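Local coordinates for protein agglutinin (Rhizoctonia solani, PDB 4G9M) that probably binds carbohydrate as a fungal lectin of the ricin-type beta-trefoil family and forms a domain-swapped dimer, at residues L5-S16 with D133-E142; T85-V93 with I101-F109. All blocks are in the same frame, centred on the assembly; numbering follows the deposited sequence.

Interaction 1: residues L5-S16 with D133-E142; sequences LPAGTYTLKNVS and DNQKWKFIDE
The hydroxyl OG1 of T11 donates to the carboxylate of E142, 2.9 Å from OE2 and nearly in line with that C-O bond; the bend at chi2 of E142 (-90°) turns the acid toward T11. At the other end, N14 ND2 gives a hydrogen to N134 O (2.9 Å) while lying above the plane of that carbonyl, and the same amide nitrogen sits over one face of the W137 ring. Between these ends run paired backbone bonds, T11 with I140 and K13 with K138, and beyond them V15 N reaches K136 O at 2.9 Å. The strands run antiparallel (155° between their directions): strand 8-14, near the N-terminus, pairs with strand 137-141, near the C-terminus, closing the beta-trefoil subunit, and F139 and I140 extend the ladder to a strand of the second subunit. On the face carrying Y10, L12 and F139, L12 CD2 stands over the centre of the F139 ring, 3.6 Å from its centroid. F139 turns its edge toward a face of Y10 (planes at 67°), and D141 OD1 lies over the opposite face; Y10 OH is held by P6 O at 2.7 Å. L5 CD1 packs against F139 CB (3.7 Å). On the other face, K13 and K138 lie side by side, the bent end of K13 bringing NZ 3.2 Å from K138 CG.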
loop_
_atom_site.group_PDB
_atom_site.type_symbol
_atom_site.label_atom_id
_atom_site.label_comp_id
_atom_site.label_asym_id
_atom_site.label_seq_id
_atom_site.Cartn_x
_atom_site.Cartn_y
_atom_site.Cartn_z
ATOM N N LEU B 5 6.392 -1.916 -6.385
ATOM C CA LEU B 5 6.932 -2.814 -5.375
ATOM C C LEU B 5 6.699 -4.221 -5.910
ATOM O O LEU B 5 5.621 -4.785 -5.722
ATOM C CB LEU B 5 6.178 -2.605 -4.056
ATOM C CG LEU B 5 6.725 -3.292 -2.804
ATOM C CD1 LEU B 5 8.025 -2.610 -2.357
ATOM C CD2 LEU B 5 5.691 -3.311 -1.649
ATOM N N PRO B 6 7.700 -4.801 -6.593
ATOM C CA PRO B 6 7.496 -6.103 -7.235
ATOM C C PRO B 6 7.602 -7.248 -6.241
ATOM O O PRO B 6 8.224 -7.109 -5.178
ATOM C CB PRO B 6 8.669 -6.187 -8.218
ATOM C CG PRO B 6 9.751 -5.381 -7.547
ATOM C CD PRO B 6 9.028 -4.235 -6.898
ATOM N N ALA B 7 7.026 -8.391 -6.595
ATOM C CA ALA B 7 7.323 -9.598 -5.849
ATOM C C ALA B 7 8.830 -9.790 -5.957
ATOM O O ALA B 7 9.420 -9.564 -7.022
ATOM C CB ALA B 7 6.589 -10.796 -6.457
ATOM N N GLY B 8 9.456 -10.175 -4.849
ATOM C CA GLY B 8 10.884 -10.427 -4.827
ATOM C C GLY B 8 11.341 -10.561 -3.386
ATOM O O GLY B 8 10.518 -10.668 -2.475
ATOM N N THR B 9 12.650 -10.552 -3.181
ATOM C CA THR B 9 13.217 -10.699 -1.850
ATOM C C THR B 9 13.588 -9.330 -1.306
ATOM O O THR B 9 14.204 -8.535 -2.020
ATOM C CB THR B 9 14.463 -11.579 -1.891
ATOM O OG1 THR B 9 14.112 -12.869 -2.405
ATOM C CG2 THR B 9 15.087 -11.717 -0.503
ATOM N N TYR B 10 13.236 -9.074 -0.042
ATOM C CA TYR B 10 13.484 -7.776 0.577
ATOM C C TYR B 10 14.219 -7.851 1.913
ATOM O O TYR B 10 14.074 -8.822 2.662
ATOM C CB TYR B 10 12.162 -7.043 0.791
ATOM C CG TYR B 10 11.485 -6.568 -0.478
ATOM C CD1 TYR B 10 10.686 -7.422 -1.231
ATOM C CD2 TYR B 10 11.642 -5.264 -0.914
ATOM C CE1 TYR B 10 10.065 -6.975 -2.400
ATOM C CE2 TYR B 10 11.034 -4.812 -2.070
ATOM C CZ TYR B 10 10.248 -5.666 -2.801
ATOM O OH TYR B 10 9.649 -5.174 -3.928
ATOM N N THR B 11 15.010 -6.817 2.198
ATOM C CA THR B 11 15.365 -6.475 3.576
ATOM C C THR B 11 14.321 -5.464 4.034
ATOM O O THR B 11 13.996 -4.524 3.303
ATOM C CB THR B 11 16.775 -5.856 3.673
ATOM O OG1 THR B 11 17.761 -6.839 3.332
ATOM C CG2 THR B 11 17.054 -5.350 5.089
ATOM N N LEU B 12 13.753 -5.675 5.221
ATOM C CA LEU B 12 12.711 -4.783 5.721
ATOM C C LEU B 12 13.240 -3.996 6.916
ATOM O O LEU B 12 13.394 -4.533 8.016
ATOM C CB LEU B 12 11.469 -5.596 6.094
ATOM C CG LEU B 12 10.919 -6.460 4.952
ATOM C CD1 LEU B 12 9.679 -7.234 5.377
ATOM C CD2 LEU B 12 10.618 -5.617 3.715
ATOM N N LYS B 13 13.542 -2.725 6.681
ATOM C CA LYS B 13 14.219 -1.891 7.662
ATOM C C LYS B 13 13.241 -0.992 8.404
ATOM O O LYS B 13 12.530 -0.192 7.791
ATOM C CB LYS B 13 15.308 -1.041 6.983
ATOM C CG LYS B 13 16.053 -0.134 7.957
ATOM C CD LYS B 13 17.137 0.661 7.241
ATOM C CE LYS B 13 16.550 1.568 6.170
ATOM N NZ LYS B 13 15.804 2.716 6.760
ATOM N N ASN B 14 13.211 -1.102 9.724
ATOM C CA ASN B 14 12.265 -0.287 10.486
ATOM C C ASN B 14 12.595 1.200 10.343
ATOM O O ASN B 14 13.738 1.613 10.509
ATOM C CB ASN B 14 12.249 -0.701 11.955
ATOM C CG ASN B 14 11.110 -0.086 12.708
ATOM O OD1 ASN B 14 11.254 0.977 13.307
ATOM N ND2 ASN B 14 9.955 -0.748 12.677
ATOM N N VAL B 15 11.580 2.001 10.029
ATOM C CA VAL B 15 11.775 3.431 9.808
ATOM C C VAL B 15 12.307 4.147 11.065
ATOM O O VAL B 15 13.172 5.016 10.977
ATOM C CB VAL B 15 10.478 4.100 9.261
ATOM C CG1 VAL B 15 10.559 5.630 9.338
ATOM C CG2 VAL B 15 10.192 3.642 7.823
ATOM N N SER B 16 11.808 3.765 12.234
ATOM C CA SER B 16 12.238 4.406 13.471
ATOM C C SER B 16 13.670 4.046 13.877
ATOM O O SER B 16 14.466 4.932 14.196
ATOM C CB SER B 16 11.292 4.054 14.623
ATOM O OG SER B 16 11.703 4.661 15.852
ATOM N N ASP B 133 6.401 5.822 13.571
ATOM C CA ASP B 133 7.498 5.372 12.704
ATOM C C ASP B 133 7.958 3.931 12.958
ATOM O O ASP B 133 8.471 3.284 12.060
ATOM C CB ASP B 133 8.696 6.334 12.774
ATOM C CG ASP B 133 8.458 7.615 12.008
ATOM O OD1 ASP B 133 7.366 7.757 11.417
ATOM O OD2 ASP B 133 9.363 8.482 11.991
ATOM N N ASN B 134 7.753 3.416 14.174
ATOM C CA ASN B 134 8.132 2.023 14.453
ATOM C C ASN B 134 7.156 1.029 13.823
ATOM O O ASN B 134 7.367 -0.189 13.869
ATOM C CB ASN B 134 8.248 1.771 15.952
ATOM C CG ASN B 134 6.932 1.976 16.671
ATOM O OD1 ASN B 134 6.274 3.010 16.506
ATOM N ND2 ASN B 134 6.522 0.983 17.445
ATOM N N GLN B 135 6.093 1.563 13.219
ATOM C CA GLN B 135 5.120 0.735 12.509
ATOM C C GLN B 135 5.229 0.952 11.000
ATOM O O GLN B 135 4.280 0.698 10.251
ATOM C CB GLN B 135 3.697 1.071 12.969
ATOM C CG GLN B 135 3.526 1.164 14.473
ATOM C CD GLN B 135 2.092 1.432 14.863
ATOM O OE1 GLN B 135 1.460 2.370 14.358
ATOM N NE2 GLN B 135 1.551 0.590 15.746
ATOM N N LYS B 136 6.387 1.440 10.554
ATOM C CA LYS B 136 6.632 1.665 9.129
ATOM C C LYS B 136 7.945 1.011 8.781
ATOM O O LYS B 136 8.882 1.031 9.585
ATOM C CB LYS B 136 6.696 3.155 8.806
ATOM C CG LYS B 136 5.375 3.887 9.035
ATOM C CD LYS B 136 5.588 5.387 9.083
ATOM C CE LYS B 136 4.381 6.058 9.729
ATOM N NZ LYS B 136 4.697 7.457 10.125
ATOM N N TRP B 137 8.013 0.447 7.577
ATOM C CA TRP B 137 9.165 -0.346 7.167
ATOM C C TRP B 137 9.638 0.074 5.787
ATOM O O TRP B 137 8.829 0.277 4.878
ATOM C CB TRP B 137 8.795 -1.839 7.159
ATOM C CG TRP B 137 8.296 -2.327 8.520
ATOM C CD1 TRP B 137 7.016 -2.228 9.011
ATOM C CD2 TRP B 137 9.068 -2.963 9.545
ATOM N NE1 TRP B 137 6.951 -2.759 10.286
ATOM C CE2 TRP B 137 8.196 -3.222 10.629
ATOM C CE3 TRP B 137 10.415 -3.339 9.658
ATOM C CZ2 TRP B 137 8.628 -3.841 11.797
ATOM C CZ3 TRP B 137 10.841 -3.951 10.814
ATOM C CH2 TRP B 137 9.943 -4.210 11.870
ATOM N N LYS B 138 10.955 0.218 5.641
ATOM C CA LYS B 138 11.552 0.454 4.338
ATOM C C LYS B 138 11.696 -0.875 3.618
ATOM O O LYS B 138 12.307 -1.805 4.143
ATOM C CB LYS B 138 12.927 1.120 4.461
ATOM C CG LYS B 138 12.950 2.398 5.297
ATOM C CD LYS B 138 12.107 3.483 4.668
ATOM C CE LYS B 138 12.474 3.676 3.211
ATOM N NZ LYS B 138 11.271 3.957 2.394
ATOM N N PHE B 139 11.137 -0.955 2.415
ATOM C CA PHE B 139 11.240 -2.155 1.604
ATOM C C PHE B 139 12.462 -2.071 0.709
ATOM O O PHE B 139 12.439 -1.416 -0.326
ATOM C CB PHE B 139 9.965 -2.357 0.782
ATOM C CG PHE B 139 8.883 -3.088 1.532
ATOM C CD1 PHE B 139 8.321 -2.545 2.678
ATOM C CD2 PHE B 139 8.431 -4.325 1.088
ATOM C CE1 PHE B 139 7.339 -3.218 3.379
ATOM C CE2 PHE B 139 7.424 -5.001 1.785
ATOM C CZ PHE B 139 6.883 -4.443 2.924
ATOM N N ILE B 140 13.534 -2.729 1.134
ATOM C CA ILE B 140 14.771 -2.736 0.337
ATOM C C ILE B 140 14.864 -3.963 -0.564
ATOM O O ILE B 140 15.168 -5.060 -0.102
ATOM C CB ILE B 140 16.023 -2.661 1.245
ATOM C CG1 ILE B 140 15.917 -1.466 2.205
ATOM C CG2 ILE B 140 17.286 -2.550 0.401
ATOM C CD1 ILE B 140 16.941 -1.497 3.312
ATOM N N ASP B 141 14.605 -3.760 -1.854
ATOM C CA ASP B 141 14.588 -4.818 -2.867
ATOM C C ASP B 141 15.988 -5.346 -3.177
ATOM O O ASP B 141 16.895 -4.573 -3.492
ATOM C CB ASP B 141 13.953 -4.249 -4.154
ATOM C CG ASP B 141 13.559 -5.318 -5.173
ATOM O OD1 ASP B 141 13.280 -6.480 -4.801
ATOM O OD2 ASP B 141 13.468 -4.961 -6.371
ATOM N N GLU B 142 16.159 -6.662 -3.075
ATOM C CA GLU B 142 17.382 -7.323 -3.539
ATOM C C GLU B 142 17.274 -7.534 -5.043
ATOM O O GLU B 142 16.269 -8.037 -5.537
ATOM C CB GLU B 142 17.563 -8.680 -2.846
ATOM C CG GLU B 142 17.157 -8.709 -1.381
ATOM C CD GLU B 142 18.279 -8.359 -0.444
ATOM O OE1 GLU B 142 19.443 -8.521 -0.844
ATOM O OE2 GLU B 142 17.998 -7.928 0.695
#

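Interaction 2: residues T85-V93 with I101-F109; sequences TTAVPLDIV and IEAADHRLF
A beta hairpin of the trefoil fold, strands 90-94 and 99-103, brings D91 and E102 together as an antiparallel hydrogen-bonded pair, and the type I turn from A103 to H106 follows directly. D91 N donates to E102 O and E102 N returns a bond to D91 O, both 2.9 Å long. Past this pair the ladder ends with A104 N on P89 O, 2.8 Å away; a water also donates to P89 O and accepts from D105 N, so this carbonyl takes two hydrogens where the chain leaves the hairpin. The side chains separate by face. On the apolar face, I101 CG2 is the common point of contact: L90 CD1 meets it at 3.6 Å and I92 CD1 at 4.0 Å, I92 running alongside I101 in the same direction while L90 comes across it. In I101, chi1 of -59° sets CG1 anti to the carbonyl carbon and leaves CG2 anti to the backbone N, facing strand 90-93. Around them, V58 and L60 touch L90, while W137 and F139 pack on I101. The other face carries the acids D91 and E102. D91 OD2 and E102 OE1 are 4.1 Å apart, a like-charge approach that the positive charge of R107 over D91 would probably ease. R107 NE bonds in the guanidinium plane to A104 O (3.2 Å), which, with a salt bridge from R107 NH1 to E102 OE2 of the second subunit, helps set the plane of the group. D91 and R107 form a salt bridge of charges only, no N-H pointing at OD2: this oxygen stands over the centre of the guanidinium, 3.4 Å from R107 CZ, with the carboxylate and guanidinium planes 89° apart.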
loop_
_atom_site.group_PDB
_atom_site.type_symbol
_atom_site.label_atom_id
_atom_site.label_comp_id
_atom_site.label_asym_id
_atom_site.label_seq_id
_atom_site.Cartn_x
_atom_site.Cartn_y
_atom_site.Cartn_z
ATOM N N THR B 85 4.158 -22.026 9.739
ATOM C CA THR B 85 3.831 -22.756 8.516
ATOM C C THR B 85 2.496 -22.181 7.998
ATOM O O THR B 85 2.066 -22.465 6.879
ATOM C CB THR B 85 3.727 -24.278 8.796
ATOM O OG1 THR B 85 4.878 -24.708 9.534
ATOM C CG2 THR B 85 3.714 -25.069 7.535
ATOM N N THR B 86 1.845 -21.382 8.841
ATOM C CA THR B 86 0.630 -20.667 8.450
ATOM C C THR B 86 0.869 -19.164 8.336
ATOM O O THR B 86 1.002 -18.457 9.344
ATOM C CB THR B 86 -0.520 -20.904 9.455
ATOM O OG1 THR B 86 -0.707 -22.307 9.651
ATOM C CG2 THR B 86 -1.826 -20.298 8.908
ATOM N N ALA B 87 0.920 -18.665 7.104
ATOM C CA ALA B 87 1.091 -17.246 6.885
ATOM C C ALA B 87 -0.119 -16.454 7.360
ATOM O O ALA B 87 -1.261 -16.854 7.147
ATOM C CB ALA B 87 1.317 -16.965 5.397
ATOM N N VAL B 88 0.138 -15.323 8.005
ATOM C CA VAL B 88 -0.893 -14.311 8.118
ATOM C C VAL B 88 -0.869 -13.471 6.833
ATOM O O VAL B 88 0.155 -12.855 6.516
ATOM C CB VAL B 88 -0.644 -13.407 9.339
ATOM C CG1 VAL B 88 -1.510 -12.141 9.278
ATOM C CG2 VAL B 88 -0.899 -14.182 10.627
ATOM N N PRO B 89 -1.980 -13.456 6.071
ATOM C CA PRO B 89 -1.988 -12.619 4.865
ATOM C C PRO B 89 -1.933 -11.132 5.210
ATOM O O PRO B 89 -2.526 -10.709 6.206
ATOM C CB PRO B 89 -3.322 -12.980 4.196
ATOM C CG PRO B 89 -4.218 -13.385 5.374
ATOM C CD PRO B 89 -3.280 -14.127 6.293
ATOM N N LEU B 90 -1.221 -10.358 4.388
ATOM C CA LEU B 90 -0.912 -8.956 4.682
ATOM C C LEU B 90 -1.332 -8.050 3.526
ATOM O O LEU B 90 -1.579 -8.521 2.412
ATOM C CB LEU B 90 0.598 -8.777 4.924
ATOM C CG LEU B 90 1.240 -9.763 5.908
ATOM C CD1 LEU B 90 2.762 -9.749 5.782
ATOM C CD2 LEU B 90 0.815 -9.439 7.327
ATOM N N ASP B 91 -1.413 -6.755 3.817
ATOM C CA ASP B 91 -1.596 -5.700 2.826
ATOM C C ASP B 91 -0.434 -4.750 3.045
ATOM O O ASP B 91 -0.160 -4.367 4.185
ATOM C CB ASP B 91 -2.882 -4.923 3.095
ATOM C CG ASP B 91 -4.124 -5.592 2.527
ATOM O OD1 ASP B 91 -4.022 -6.331 1.507
ATOM O OD2 ASP B 91 -5.224 -5.314 3.069
ATOM N N ILE B 92 0.261 -4.364 1.977
ATOM C CA ILE B 92 1.376 -3.431 2.118
ATOM C C ILE B 92 0.863 -2.038 1.729
ATOM O O ILE B 92 0.503 -1.808 0.573
ATOM C CB ILE B 92 2.568 -3.842 1.219
ATOM C CG1 ILE B 92 2.898 -5.333 1.401
ATOM C CG2 ILE B 92 3.790 -3.010 1.554
ATOM C CD1 ILE B 92 3.148 -5.725 2.875
ATOM N N VAL B 93 0.820 -1.124 2.695
ATOM C CA VAL B 93 0.154 0.175 2.525
ATOM C C VAL B 93 1.175 1.308 2.544
ATOM O O VAL B 93 1.937 1.439 3.499
ATOM C CB VAL B 93 -0.879 0.430 3.676
ATOM C CG1 VAL B 93 -1.685 1.669 3.401
ATOM C CG2 VAL B 93 -1.808 -0.779 3.850
ATOM N N ILE B 101 2.735 -2.559 7.236
ATOM C CA ILE B 101 2.448 -3.953 6.910
ATOM C C ILE B 101 1.264 -4.402 7.742
ATOM O O ILE B 101 1.399 -4.713 8.928
ATOM C CB ILE B 101 3.663 -4.859 7.160
ATOM C CG1 ILE B 101 4.844 -4.375 6.311
ATOM C CG2 ILE B 101 3.314 -6.304 6.828
ATOM C CD1 ILE B 101 6.149 -5.039 6.701
ATOM N N GLU B 102 0.095 -4.390 7.110
ATOM C CA GLU B 102 -1.192 -4.562 7.785
ATOM C C GLU B 102 -1.640 -6.009 7.726
ATOM O O GLU B 102 -1.471 -6.663 6.706
ATOM C CB GLU B 102 -2.264 -3.756 7.036
ATOM C CG GLU B 102 -2.843 -2.561 7.725
ATOM C CD GLU B 102 -3.914 -1.883 6.884
ATOM O OE1 GLU B 102 -4.486 -2.545 5.986
ATOM O OE2 GLU B 102 -4.182 -0.693 7.113
ATOM N N ALA B 103 -2.245 -6.516 8.797
ATOM C CA ALA B 103 -2.886 -7.828 8.704
ATOM C C ALA B 103 -4.139 -7.719 7.839
ATOM O O ALA B 103 -5.071 -6.973 8.177
ATOM C CB ALA B 103 -3.243 -8.343 10.108
ATOM N N ALA B 104 -4.180 -8.467 6.740
ATOM C CA ALA B 104 -5.233 -8.305 5.736
ATOM C C ALA B 104 -6.627 -8.592 6.282
ATOM O O ALA B 104 -7.602 -7.978 5.860
ATOM C CB ALA B 104 -4.955 -9.179 4.534
ATOM N N ASP B 105 -6.708 -9.524 7.228
ATOM C CA ASP B 105 -7.994 -9.898 7.802
ATOM C C ASP B 105 -8.191 -9.373 9.224
ATOM O O ASP B 105 -9.187 -9.689 9.882
ATOM C CB ASP B 105 -8.187 -11.406 7.712
ATOM C CG ASP B 105 -8.315 -11.884 6.263
ATOM O OD1 ASP B 105 -9.053 -11.218 5.492
ATOM O OD2 ASP B 105 -7.692 -12.899 5.895
ATOM N N HIS B 106 -7.246 -8.552 9.674
ATOM C CA HIS B 106 -7.366 -7.808 10.923
ATOM C C HIS B 106 -6.753 -6.430 10.705
ATOM O O HIS B 106 -5.703 -6.132 11.260
ATOM C CB HIS B 106 -6.592 -8.520 12.037
ATOM C CG HIS B 106 -6.996 -9.949 12.243
ATOM N ND1 HIS B 106 -6.573 -10.972 11.420
ATOM C CD2 HIS B 106 -7.788 -10.523 13.179
ATOM C CE1 HIS B 106 -7.086 -12.112 11.841
ATOM N NE2 HIS B 106 -7.825 -11.870 12.909
ATOM N N ARG B 107 -7.413 -5.585 9.914
ATOM C CA ARG B 107 -6.742 -4.434 9.301
ATOM C C ARG B 107 -6.428 -3.275 10.248
ATOM O O ARG B 107 -5.748 -2.322 9.855
ATOM C CB ARG B 107 -7.545 -3.908 8.104
ATOM C CG ARG B 107 -7.588 -4.866 6.926
ATOM C CD ARG B 107 -8.150 -4.200 5.685
ATOM N NE ARG B 107 -8.367 -5.166 4.610
ATOM C CZ ARG B 107 -8.605 -4.838 3.343
ATOM N NH1 ARG B 107 -8.643 -3.563 2.982
ATOM N NH2 ARG B 107 -8.796 -5.786 2.435
ATOM N N LEU B 108 -6.936 -3.334 11.475
ATOM C CA LEU B 108 -6.560 -2.345 12.477
ATOM C C LEU B 108 -5.151 -2.626 12.984
ATOM O O LEU B 108 -4.552 -1.773 13.638
ATOM C CB LEU B 108 -7.526 -2.352 13.673
ATOM C CG LEU B 108 -8.921 -1.743 13.518
ATOM C CD1 LEU B 108 -9.674 -1.872 14.832
ATOM C CD2 LEU B 108 -8.856 -0.286 13.084
ATOM N N PHE B 109 -4.632 -3.818 12.675
ATOM C CA PHE B 109 -3.335 -4.251 13.205
ATOM C C PHE B 109 -2.221 -4.252 12.182
ATOM O O PHE B 109 -2.397 -4.737 11.060
ATOM C CB PHE B 109 -3.454 -5.622 13.866
ATOM C CG PHE B 109 -4.352 -5.613 15.067
ATOM C CD1 PHE B 109 -3.868 -5.237 16.311
ATOM C CD2 PHE B 109 -5.689 -5.927 14.940
ATOM C CE1 PHE B 109 -4.706 -5.196 17.415
ATOM C CE2 PHE B 109 -6.543 -5.888 16.044
ATOM C CZ PHE B 109 -6.041 -5.520 17.281
HETATM O O HOH W 1 -4.481 -11.119 8.216
#

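How the interactions relate
Interactions 1 and 2 have centres about 15 Å apart, yet their apolar faces meet in one packed layer. F139 of interaction 1 reaches the hairpin with CZ, 3.7 Å from I92 CG2 and 3.9 Å from I101 CD1. W137 CD1 is 3.7 Å from I101 CD1, and L5 CD2 lies at the same distance from I92 CG2. In sequence, the 85-93 and 101-109 segments fall between 5-16 and 133-142, so the terminal strand pair joins chain segments on both sides of the hairpin in sequence. Both contacts also reach the second subunit: interaction 1 through the ladder at F139 and I140, interaction 2 through R107 and backbone hydrogen bonds from I92, consistent with the dimeric assembly.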